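Local coordinates for protein FprA (Mycobacterium tuberculosis, PDB 1LQT) that transfers electrons between NADPH and ferredoxin through a bound FAD and may supply electrons to cytochrome P450 systems, at residues D37-L42 with V82-H87; T44-V49 with A421-I426. All coordinates share one frame; numbering follows the deposited sequence.

Interaction 1: residues D37-L42 with V82-H87; sequences DMLEML and VVVGEH. With FAD (flavin-adenine dinucleotide), chain H.
Glu40 and Val82 join strand 34-40 to the loop after strand 76-80, and the two segments contribute Glu40 and Val84 to the adenosine site of a Rossmann-type FAD domain. One backbone bond spans the segments: Val82 N donates to Glu40 O at 2.9 Å, from 37° above the carbonyl plane. Beyond it the chains turn to the cofactor.

The ribose is held by hydrogen bonds, probably strengthened by the carboxylate's charge. Glu40, the acidic residue associated with the second strand as in other dinucleotide-binding Rossmann folds, takes the FAD O3B hydroxyl on OE1 and the O2B hydroxyl on OE2, each at 2.7 Å. With CG anti to the backbone N (chi1 165°) and the chain bent at chi2 (59°), the carboxylate reaches both hydroxyls. Its rotation is fixed further by Leu42 N, which meets OE2 on the anti side at 2.9 Å, and by Ser11 OG on OE1.

The N1A/N6A edge of the adenine is hydrogen-bonded by backbone: Val84 N donates a hydrogen bond to FAD N1A and Val84 O accepts from FAD N6A, a pairing that suits adenine. In one of its two conformers, Met41 packs CB on the base, 3.3 Å from FAD N3A.

Apolar contacts fill in behind. Leu39 CD1 lies 4.2 Å from Val84 CG2, the two side chains crossing at about a right angle, while Leu93 of helix 90-96 touches both residues.

The loop is braced from within, for Val83 O accepts from both Glu86 N and His87 N, and Val83 N meets His87 ND1 in the imidazole plane at 3.0 Å.

Interaction 2: residues T44-V49 with A421-I426; sequences TPWGLV and AHWQVI. With FAD (flavin-adenine dinucleotide), chain H.
Trp423 reaches from helix 420-434 to the FAD-binding loop and lays its indole against Pro45, with Thr44 and Trp46 at its far end. CB leaves the helix toward the loop, and chi1 of 147°, short of fully anti, swings the ring over the proline. CG and CD1 pass above the pyrrolidine more loosely. Trp423 NE1 lies nearer Pro45 CG, at 3.7 Å, and CE2 about equally close to Pro45 CD and CG. CD2, at the ring fusion, comes within 3.3 Å of Pro45 CD, which sits over the face of the six-membered ring, 17° off its normal, in a tight CH-pi contact.

Farther out the indole divides its neighbours. CE3 and CZ3 meet the methyl of Thr44, CG2 lying 3.7 Å from CZ3, and that methyl also touches Ile426 CG2, one helical turn after Trp423. Across the six-membered ring, the edge at Trp423 CZ2 meets one face of Trp46, 3.7 Å from Trp46 CH2. This is a T-shaped pair, with planes at 78° and six-membered centroids 5.2 Å apart. Pro45 CG lies over the same face of Trp46 and fills the angle between the indoles.

Past Trp46 the loop turns through Gly47, the N-cap of helix 48-51, and Leu48 N donates to FAD O2A of the pyrophosphate. Between the two segments helix 420-434 meets the FAD-binding loop by ring and methyl packing, without a hydrogen bond, through shape and dispersion.

In the fold
From the N terminus, the chain runs along strand 34-40 into 37-42 and, one residue later, into 44-49 and helix 48-51. It then passes through helix 64-71 and strand 76-80 to reach 82-87, where interaction 1 closes a loop of 39 intervening residues within the FAD domain. Interaction 2 waits for helix 420-434, some 370 residues after 44-49, once the chain has built the NADP-binding part and returned. The two closures cross, since 44-49 lies inside the first loop and its partner outside. Their centres are 13 Å apart, and both touch FAD: interaction 1 at the adenosine, interaction 2 beside the pyrophosphate. Interaction 2 ties helix 420-434 to the FAD domain.

Interaction 1: residues D37-L42 with V82-H87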
loop_
_atom_site.group_PDB
_atom_site.type_symbol
_atom_site.label_atom_id
_atom_site.label_comp_id
_atom_site.label_asym_id
_atom_site.label_seq_id
_atom_site.Cartn_x
_atom_site.Cartn_y
_atom_site.Cartn_z
ATOM N N ASP A 37 16.307 -12.195 10.960
ATOM C CA ASP A 37 16.662 -12.086 9.554
ATOM C C ASP A 37 15.412 -11.662 8.808
ATOM O O ASP A 37 14.379 -12.311 8.883
ATOM C CB ASP A 37 17.135 -13.426 9.000
ATOM C CG ASP A 37 18.517 -13.826 9.455
ATOM O OD1 ASP A 37 19.249 -12.963 9.967
ATOM O OD2 ASP A 37 18.874 -15.009 9.285
ATOM N N MET A 38 15.522 -10.571 8.078
ATOM C CA MET A 38 14.432 -10.011 7.305
ATOM C C MET A 38 14.701 -10.219 5.838
ATOM O O MET A 38 15.735 -9.796 5.335
ATOM C CB MET A 38 14.317 -8.532 7.643
ATOM C CG MET A 38 13.194 -7.849 6.952
ATOM S SD MET A 38 12.999 -6.111 7.470
ATOM C CE MET A 38 12.263 -6.245 9.042
ATOM N N LEU A 39 13.786 -10.909 5.165
ATOM C CA LEU A 39 13.885 -11.249 3.758
ATOM C C LEU A 39 12.887 -10.437 2.984
ATOM O O LEU A 39 11.703 -10.499 3.260
ATOM C CB LEU A 39 13.534 -12.738 3.565
ATOM C CG LEU A 39 14.312 -13.720 4.449
ATOM C CD1 LEU A 39 13.970 -15.156 3.977
ATOM C CD2 LEU A 39 15.725 -13.495 4.557
ATOM N N GLU A 40 13.346 -9.711 1.989
ATOM C CA GLU A 40 12.520 -8.771 1.250
ATOM C C GLU A 40 12.643 -9.023 -0.236
ATOM O O GLU A 40 13.732 -9.134 -0.782
ATOM C CB GLU A 40 12.958 -7.349 1.577
ATOM C CG GLU A 40 12.442 -6.266 0.620
ATOM C CD GLU A 40 10.929 -6.185 0.533
ATOM O OE1 GLU A 40 10.279 -6.200 1.598
ATOM O OE2 GLU A 40 10.419 -6.102 -0.610
ATOM N N MET A 41 11.489 -9.067 -0.880
ATOM C CA MET A 41 11.353 -9.283 -2.309
ATOM C C MET A 41 12.125 -8.286 -3.200
ATOM O O MET A 41 12.684 -8.655 -4.217
ATOM C CB MET A 41 9.843 -9.179 -2.617
ATOM C CG MET A 41 9.517 -9.101 -4.111
ATOM S SD MET A 41 7.840 -9.586 -4.484
ATOM C CE MET A 41 6.806 -8.074 -3.868
ATOM N N LEU A 42 12.012 -7.018 -2.827
ATOM C CA LEU A 42 12.657 -5.947 -3.570
ATOM C C LEU A 42 14.068 -5.733 -3.059
ATOM O O LEU A 42 14.419 -6.150 -1.961
ATOM C CB LEU A 42 11.864 -4.643 -3.386
ATOM C CG LEU A 42 10.413 -4.721 -3.826
ATOM C CD1 LEU A 42 9.759 -3.366 -3.628
ATOM C CD2 LEU A 42 10.245 -5.164 -5.257
ATOM N N VAL A 82 15.139 -11.179 -2.300
ATOM C CA VAL A 82 14.850 -12.579 -1.975
ATOM C C VAL A 82 13.335 -12.704 -1.978
ATOM O O VAL A 82 12.644 -12.143 -1.127
ATOM C CB VAL A 82 15.454 -12.978 -0.620
ATOM C CG1 VAL A 82 15.035 -14.393 -0.249
ATOM C CG2 VAL A 82 16.950 -12.869 -0.666
ATOM N N VAL A 83 12.819 -13.462 -2.942
ATOM C CA VAL A 83 11.392 -13.595 -3.124
ATOM C C VAL A 83 10.954 -14.917 -2.518
ATOM O O VAL A 83 11.280 -15.995 -3.014
ATOM C CB VAL A 83 11.044 -13.550 -4.613
ATOM C CG1 VAL A 83 9.541 -13.653 -4.820
ATOM C CG2 VAL A 83 11.597 -12.294 -5.273
ATOM N N VAL A 84 10.240 -14.848 -1.410
ATOM C CA VAL A 84 9.787 -16.057 -0.760
ATOM C C VAL A 84 8.644 -16.606 -1.594
ATOM O O VAL A 84 7.706 -15.888 -1.961
ATOM C CB VAL A 84 9.424 -15.805 0.698
ATOM C CG1 VAL A 84 8.888 -17.055 1.331
ATOM C CG2 VAL A 84 10.643 -15.300 1.471
ATOM N N GLY A 85 8.735 -17.890 -1.906
ATOM C CA GLY A 85 7.893 -18.560 -2.856
ATOM C C GLY A 85 8.618 -18.791 -4.173
ATOM O O GLY A 85 8.147 -19.578 -5.006
ATOM N N GLU A 86 9.756 -18.120 -4.382
ATOM C CA GLU A 86 10.565 -18.269 -5.570
ATOM C C GLU A 86 11.967 -18.785 -5.210
ATOM O O GLU A 86 12.319 -19.912 -5.505
ATOM C CB GLU A 86 10.680 -16.965 -6.367
ATOM C CG GLU A 86 11.504 -17.092 -7.619
ATOM C CD GLU A 86 11.573 -15.800 -8.412
ATOM O OE1 GLU A 86 10.756 -14.884 -8.137
ATOM O OE2 GLU A 86 12.454 -15.694 -9.304
ATOM N N HIS A 87 12.775 -17.963 -4.546
ATOM C CA HIS A 87 14.143 -18.355 -4.201
ATOM C C HIS A 87 14.207 -19.336 -3.048
ATOM O O HIS A 87 15.073 -20.205 -3.030
ATOM C CB HIS A 87 14.959 -17.108 -3.869
ATOM C CG HIS A 87 15.027 -16.164 -5.012
ATOM N ND1 HIS A 87 14.308 -14.987 -5.049
ATOM C CD2 HIS A 87 15.692 -16.252 -6.182
ATOM C CE1 HIS A 87 14.496 -14.428 -6.229
ATOM N NE2 HIS A 87 15.341 -15.169 -6.926
HETATM P PA FAD H . 3.722 -3.360 3.111
HETATM O O1A FAD H . 3.028 -3.556 1.824
HETATM O O2A FAD H . 4.121 -1.997 3.540
HETATM O O5B FAD H . 5.055 -4.244 3.115
HETATM C C5B FAD H . 5.035 -5.571 2.575
HETATM C C4B FAD H . 6.471 -5.900 2.185
HETATM O O4B FAD H . 6.523 -7.301 1.926
HETATM C C3B FAD H . 6.952 -5.192 0.913
HETATM O O3B FAD H . 8.221 -4.601 1.078
HETATM C C2B FAD H . 6.947 -6.300 -0.106
HETATM O O2B FAD H . 7.813 -6.129 -1.204
HETATM C C1B FAD H . 7.296 -7.516 0.761
HETATM N N9A FAD H . 6.914 -8.802 0.194
HETATM C C8A FAD H . 5.694 -9.124 -0.337
HETATM N N7A FAD H . 5.651 -10.382 -0.758
HETATM C C5A FAD H . 6.917 -10.880 -0.516
HETATM C C6A FAD H . 7.478 -12.136 -0.757
HETATM N N6A FAD H . 6.811 -13.160 -1.268
HETATM N N1A FAD H . 8.775 -12.311 -0.383
HETATM C C2A FAD H . 9.453 -11.285 0.198
HETATM N N3A FAD H . 8.976 -10.062 0.461
HETATM C C4A FAD H . 7.702 -9.909 0.086
HETATM N N1 FAD H . -0.305 5.112 5.749
HETATM C C2 FAD H . -0.022 6.270 6.409
HETATM O O2 FAD H . 0.095 6.293 7.619
HETATM N N3 FAD H . 0.107 7.441 5.678
HETATM C C4 FAD H . 0.052 7.501 4.316
HETATM O O4 FAD H . 0.215 8.586 3.713
HETATM C C4X FAD H . -0.187 6.299 3.642
HETATM N N5 FAD H . -0.234 6.268 2.266
HETATM C C5X FAD H . -0.509 5.089 1.621
HETATM C C6 FAD H . -0.585 5.059 0.251
HETATM C C7 FAD H . -0.934 3.913 -0.442
HETATM C C7M FAD H . -0.987 3.922 -1.945
HETATM C C8 FAD H . -1.180 2.746 0.290
HETATM C C8M FAD H . -1.586 1.476 -0.407
HETATM C C9 FAD H . -1.084 2.753 1.680
HETATM C C9A FAD H . -0.750 3.914 2.363
HETATM N N10 FAD H . -0.671 3.950 3.759
HETATM C C10 FAD H . -0.367 5.127 4.397
HETATM C "C1'" FAD H . -0.860 2.725 4.590
HETATM C "C2'" FAD H . 0.458 1.976 4.786
HETATM O "O2'" FAD H . 1.100 1.884 3.540
HETATM C "C3'" FAD H . 0.175 0.570 5.348
HETATM O "O3'" FAD H . -0.449 0.652 6.626
HETATM C "C4'" FAD H . 1.411 -0.289 5.614
HETATM O "O4'" FAD H . 2.434 -0.043 4.653
HETATM C "C5'" FAD H . 1.042 -1.772 5.615
HETATM O "O5'" FAD H . 2.217 -2.449 6.079
HETATM P P FAD H . 2.561 -3.968 5.774
HETATM O O1P FAD H . 3.842 -4.192 6.481
HETATM O O2P FAD H . 1.428 -4.896 6.071
HETATM O O3P FAD H . 2.757 -4.069 4.204
#

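Interaction 2: residues T44-V49 with A421-I426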
loop_
_atom_site.group_PDB
_atom_site.type_symbol
_atom_site.label_atom_id
_atom_site.label_comp_id
_atom_site.label_asym_id
_atom_site.label_seq_id
_atom_site.Cartn_x
_atom_site.Cartn_y
_atom_site.Cartn_z
ATOM N N THR A 44 15.060 -2.977 -2.036
ATOM C CA THR A 44 14.896 -1.873 -1.116
ATOM C C THR A 44 13.894 -2.229 -0.027
ATOM O O THR A 44 12.877 -2.836 -0.338
ATOM C CB THR A 44 14.391 -0.632 -1.869
ATOM O OG1 THR A 44 13.117 -0.939 -2.475
ATOM C CG2 THR A 44 15.310 -0.218 -3.005
ATOM N N PRO A 45 14.149 -1.800 1.205
ATOM C CA PRO A 45 13.223 -2.032 2.313
ATOM C C PRO A 45 12.124 -0.984 2.339
ATOM O O PRO A 45 12.076 -0.050 1.532
ATOM C CB PRO A 45 14.133 -1.890 3.534
ATOM C CG PRO A 45 15.091 -0.782 3.102
ATOM C CD PRO A 45 15.352 -1.081 1.656
ATOM N N TRP A 46 11.229 -1.185 3.306
ATOM C CA TRP A 46 10.235 -0.219 3.781
ATOM C C TRP A 46 8.835 -0.387 3.201
ATOM O O TRP A 46 7.907 0.285 3.622
ATOM C CB TRP A 46 10.699 1.243 3.733
ATOM C CG TRP A 46 12.043 1.482 4.423
ATOM C CD1 TRP A 46 12.665 0.694 5.391
ATOM C CD2 TRP A 46 12.895 2.589 4.217
ATOM N NE1 TRP A 46 13.861 1.245 5.740
ATOM C CE2 TRP A 46 14.042 2.397 5.017
ATOM C CE3 TRP A 46 12.836 3.721 3.404
ATOM C CZ2 TRP A 46 15.095 3.327 5.054
ATOM C CZ3 TRP A 46 13.869 4.629 3.446
ATOM C CH2 TRP A 46 14.994 4.414 4.240
ATOM N N GLY A 47 8.672 -1.293 2.257
ATOM C CA GLY A 47 7.362 -1.599 1.727
ATOM C C GLY A 47 6.680 -0.362 1.212
ATOM O O GLY A 47 7.255 0.453 0.489
ATOM N N LEU A 48 5.412 -0.214 1.552
ATOM C CA LEU A 48 4.591 0.902 1.063
ATOM C C LEU A 48 5.049 2.231 1.641
ATOM O O LEU A 48 4.672 3.272 1.102
ATOM C CB LEU A 48 3.122 0.669 1.354
ATOM C CG LEU A 48 2.437 -0.416 0.524
ATOM C CD1 LEU A 48 1.060 -0.685 1.098
ATOM C CD2 LEU A 48 2.322 -0.011 -0.936
ATOM N N VAL A 49 5.866 2.263 2.696
ATOM C CA VAL A 49 6.378 3.563 3.126
ATOM C C VAL A 49 7.172 4.183 1.964
ATOM O O VAL A 49 7.124 5.392 1.753
ATOM C CB VAL A 49 7.199 3.454 4.412
ATOM C CG1 VAL A 49 7.964 4.718 4.734
ATOM C CG2 VAL A 49 6.316 3.059 5.570
ATOM N N ALA A 421 24.237 -3.342 3.903
ATOM C CA ALA A 421 25.269 -2.442 3.436
ATOM C C ALA A 421 25.079 -2.061 1.976
ATOM O O ALA A 421 25.349 -0.929 1.592
ATOM C CB ALA A 421 26.654 -3.077 3.644
ATOM N N HIS A 422 24.601 -2.981 1.159
ATOM C CA HIS A 422 24.357 -2.680 -0.238
ATOM C C HIS A 422 23.081 -1.898 -0.482
ATOM O O HIS A 422 23.039 -1.059 -1.376
ATOM C CB HIS A 422 24.469 -3.926 -1.038
ATOM C CG HIS A 422 25.889 -4.396 -1.065
ATOM N ND1 HIS A 422 26.780 -4.041 -2.042
ATOM C CD2 HIS A 422 26.632 -4.974 -0.094
ATOM C CE1 HIS A 422 27.963 -4.572 -1.776
ATOM N NE2 HIS A 422 27.911 -5.107 -0.578
ATOM N N TRP A 423 22.044 -2.137 0.315
ATOM C CA TRP A 423 20.905 -1.228 0.288
ATOM C C TRP A 423 21.385 0.177 0.626
ATOM O O TRP A 423 20.933 1.138 0.003
ATOM C CB TRP A 423 19.819 -1.690 1.277
ATOM C CG TRP A 423 19.062 -0.531 1.879
ATOM C CD1 TRP A 423 19.101 -0.172 3.161
ATOM C CD2 TRP A 423 18.247 0.428 1.213
ATOM N NE1 TRP A 423 18.352 0.956 3.372
ATOM C CE2 TRP A 423 17.832 1.356 2.177
ATOM C CE3 TRP A 423 17.843 0.627 -0.117
ATOM C CZ2 TRP A 423 17.009 2.432 1.880
ATOM C CZ3 TRP A 423 17.037 1.725 -0.420
ATOM C CH2 TRP A 423 16.647 2.622 0.575
ATOM N N GLN A 424 22.279 0.335 1.593
ATOM C CA GLN A 424 22.727 1.676 1.955
ATOM C C GLN A 424 23.393 2.383 0.789
ATOM O O GLN A 424 23.315 3.604 0.680
ATOM C CB GLN A 424 23.610 1.621 3.199
ATOM C CG GLN A 424 22.814 1.262 4.454
ATOM C CD GLN A 424 23.664 0.979 5.650
ATOM O OE1 GLN A 424 24.796 1.365 5.718
ATOM N NE2 GLN A 424 23.105 0.319 6.627
ATOM N N VAL A 425 24.049 1.636 -0.082
ATOM C CA VAL A 425 24.631 2.198 -1.306
ATOM C C VAL A 425 23.527 2.645 -2.258
ATOM O O VAL A 425 23.589 3.761 -2.771
ATOM C CB VAL A 425 25.580 1.187 -1.986
ATOM C CG1 VAL A 425 26.140 1.736 -3.271
ATOM C CG2 VAL A 425 26.710 0.803 -1.036
ATOM N N ILE A 426 22.534 1.808 -2.514
ATOM C CA ILE A 426 21.381 2.223 -3.308
ATOM C C ILE A 426 20.787 3.514 -2.752
ATOM O O ILE A 426 20.513 4.447 -3.487
ATOM C CB ILE A 426 20.314 1.120 -3.345
ATOM C CG1 ILE A 426 20.804 -0.086 -4.166
ATOM C CG2 ILE A 426 18.989 1.655 -3.910
ATOM C CD1 ILE A 426 19.926 -1.330 -4.038
HETATM P PA FAD H . 3.722 -3.360 3.111
HETATM O O1A FAD H . 3.028 -3.556 1.824
HETATM O O2A FAD H . 4.121 -1.997 3.540
HETATM O O5B FAD H . 5.055 -4.244 3.115
HETATM C C5B FAD H . 5.035 -5.571 2.575
HETATM C C4B FAD H . 6.471 -5.900 2.185
HETATM O O4B FAD H . 6.523 -7.301 1.926
HETATM C C3B FAD H . 6.952 -5.192 0.913
HETATM O O3B FAD H . 8.221 -4.601 1.078
HETATM C C2B FAD H . 6.947 -6.300 -0.106
HETATM O O2B FAD H . 7.813 -6.129 -1.204
HETATM C C1B FAD H . 7.296 -7.516 0.761
HETATM N N9A FAD H . 6.914 -8.802 0.194
HETATM C C8A FAD H . 5.694 -9.124 -0.337
HETATM N N7A FAD H . 5.651 -10.382 -0.758
HETATM C C5A FAD H . 6.917 -10.880 -0.516
HETATM C C6A FAD H . 7.478 -12.136 -0.757
HETATM N N6A FAD H . 6.811 -13.160 -1.268
HETATM N N1A FAD H . 8.775 -12.311 -0.383
HETATM C C2A FAD H . 9.453 -11.285 0.198
HETATM N N3A FAD H . 8.976 -10.062 0.461
HETATM C C4A FAD H . 7.702 -9.909 0.086
HETATM N N1 FAD H . -0.305 5.112 5.749
HETATM C C2 FAD H . -0.022 6.270 6.409
HETATM O O2 FAD H . 0.095 6.293 7.619
HETATM N N3 FAD H . 0.107 7.441 5.678
HETATM C C4 FAD H . 0.052 7.501 4.316
HETATM O O4 FAD H . 0.215 8.586 3.713
HETATM C C4X FAD H . -0.187 6.299 3.642
HETATM N N5 FAD H . -0.234 6.268 2.266
HETATM C C5X FAD H . -0.509 5.089 1.621
HETATM C C6 FAD H . -0.585 5.059 0.251
HETATM C C7 FAD H . -0.934 3.913 -0.442
HETATM C C7M FAD H . -0.987 3.922 -1.945
HETATM C C8 FAD H . -1.180 2.746 0.290
HETATM C C8M FAD H . -1.586 1.476 -0.407
HETATM C C9 FAD H . -1.084 2.753 1.680
HETATM C C9A FAD H . -0.750 3.914 2.363
HETATM N N10 FAD H . -0.671 3.950 3.759
HETATM C C10 FAD H . -0.367 5.127 4.397
HETATM C "C1'" FAD H . -0.860 2.725 4.590
HETATM C "C2'" FAD H . 0.458 1.976 4.786
HETATM O "O2'" FAD H . 1.100 1.884 3.540
HETATM C "C3'" FAD H . 0.175 0.570 5.348
HETATM O "O3'" FAD H . -0.449 0.652 6.626
HETATM C "C4'" FAD H . 1.411 -0.289 5.614
HETATM O "O4'" FAD H . 2.434 -0.043 4.653
HETATM C "C5'" FAD H . 1.042 -1.772 5.615
HETATM O "O5'" FAD H . 2.217 -2.449 6.079
HETATM P P FAD H . 2.561 -3.968 5.774
HETATM O O1P FAD H . 3.842 -4.192 6.481
HETATM O O2P FAD H . 1.428 -4.896 6.071
HETATM O O3P FAD H . 2.757 -4.069 4.204
#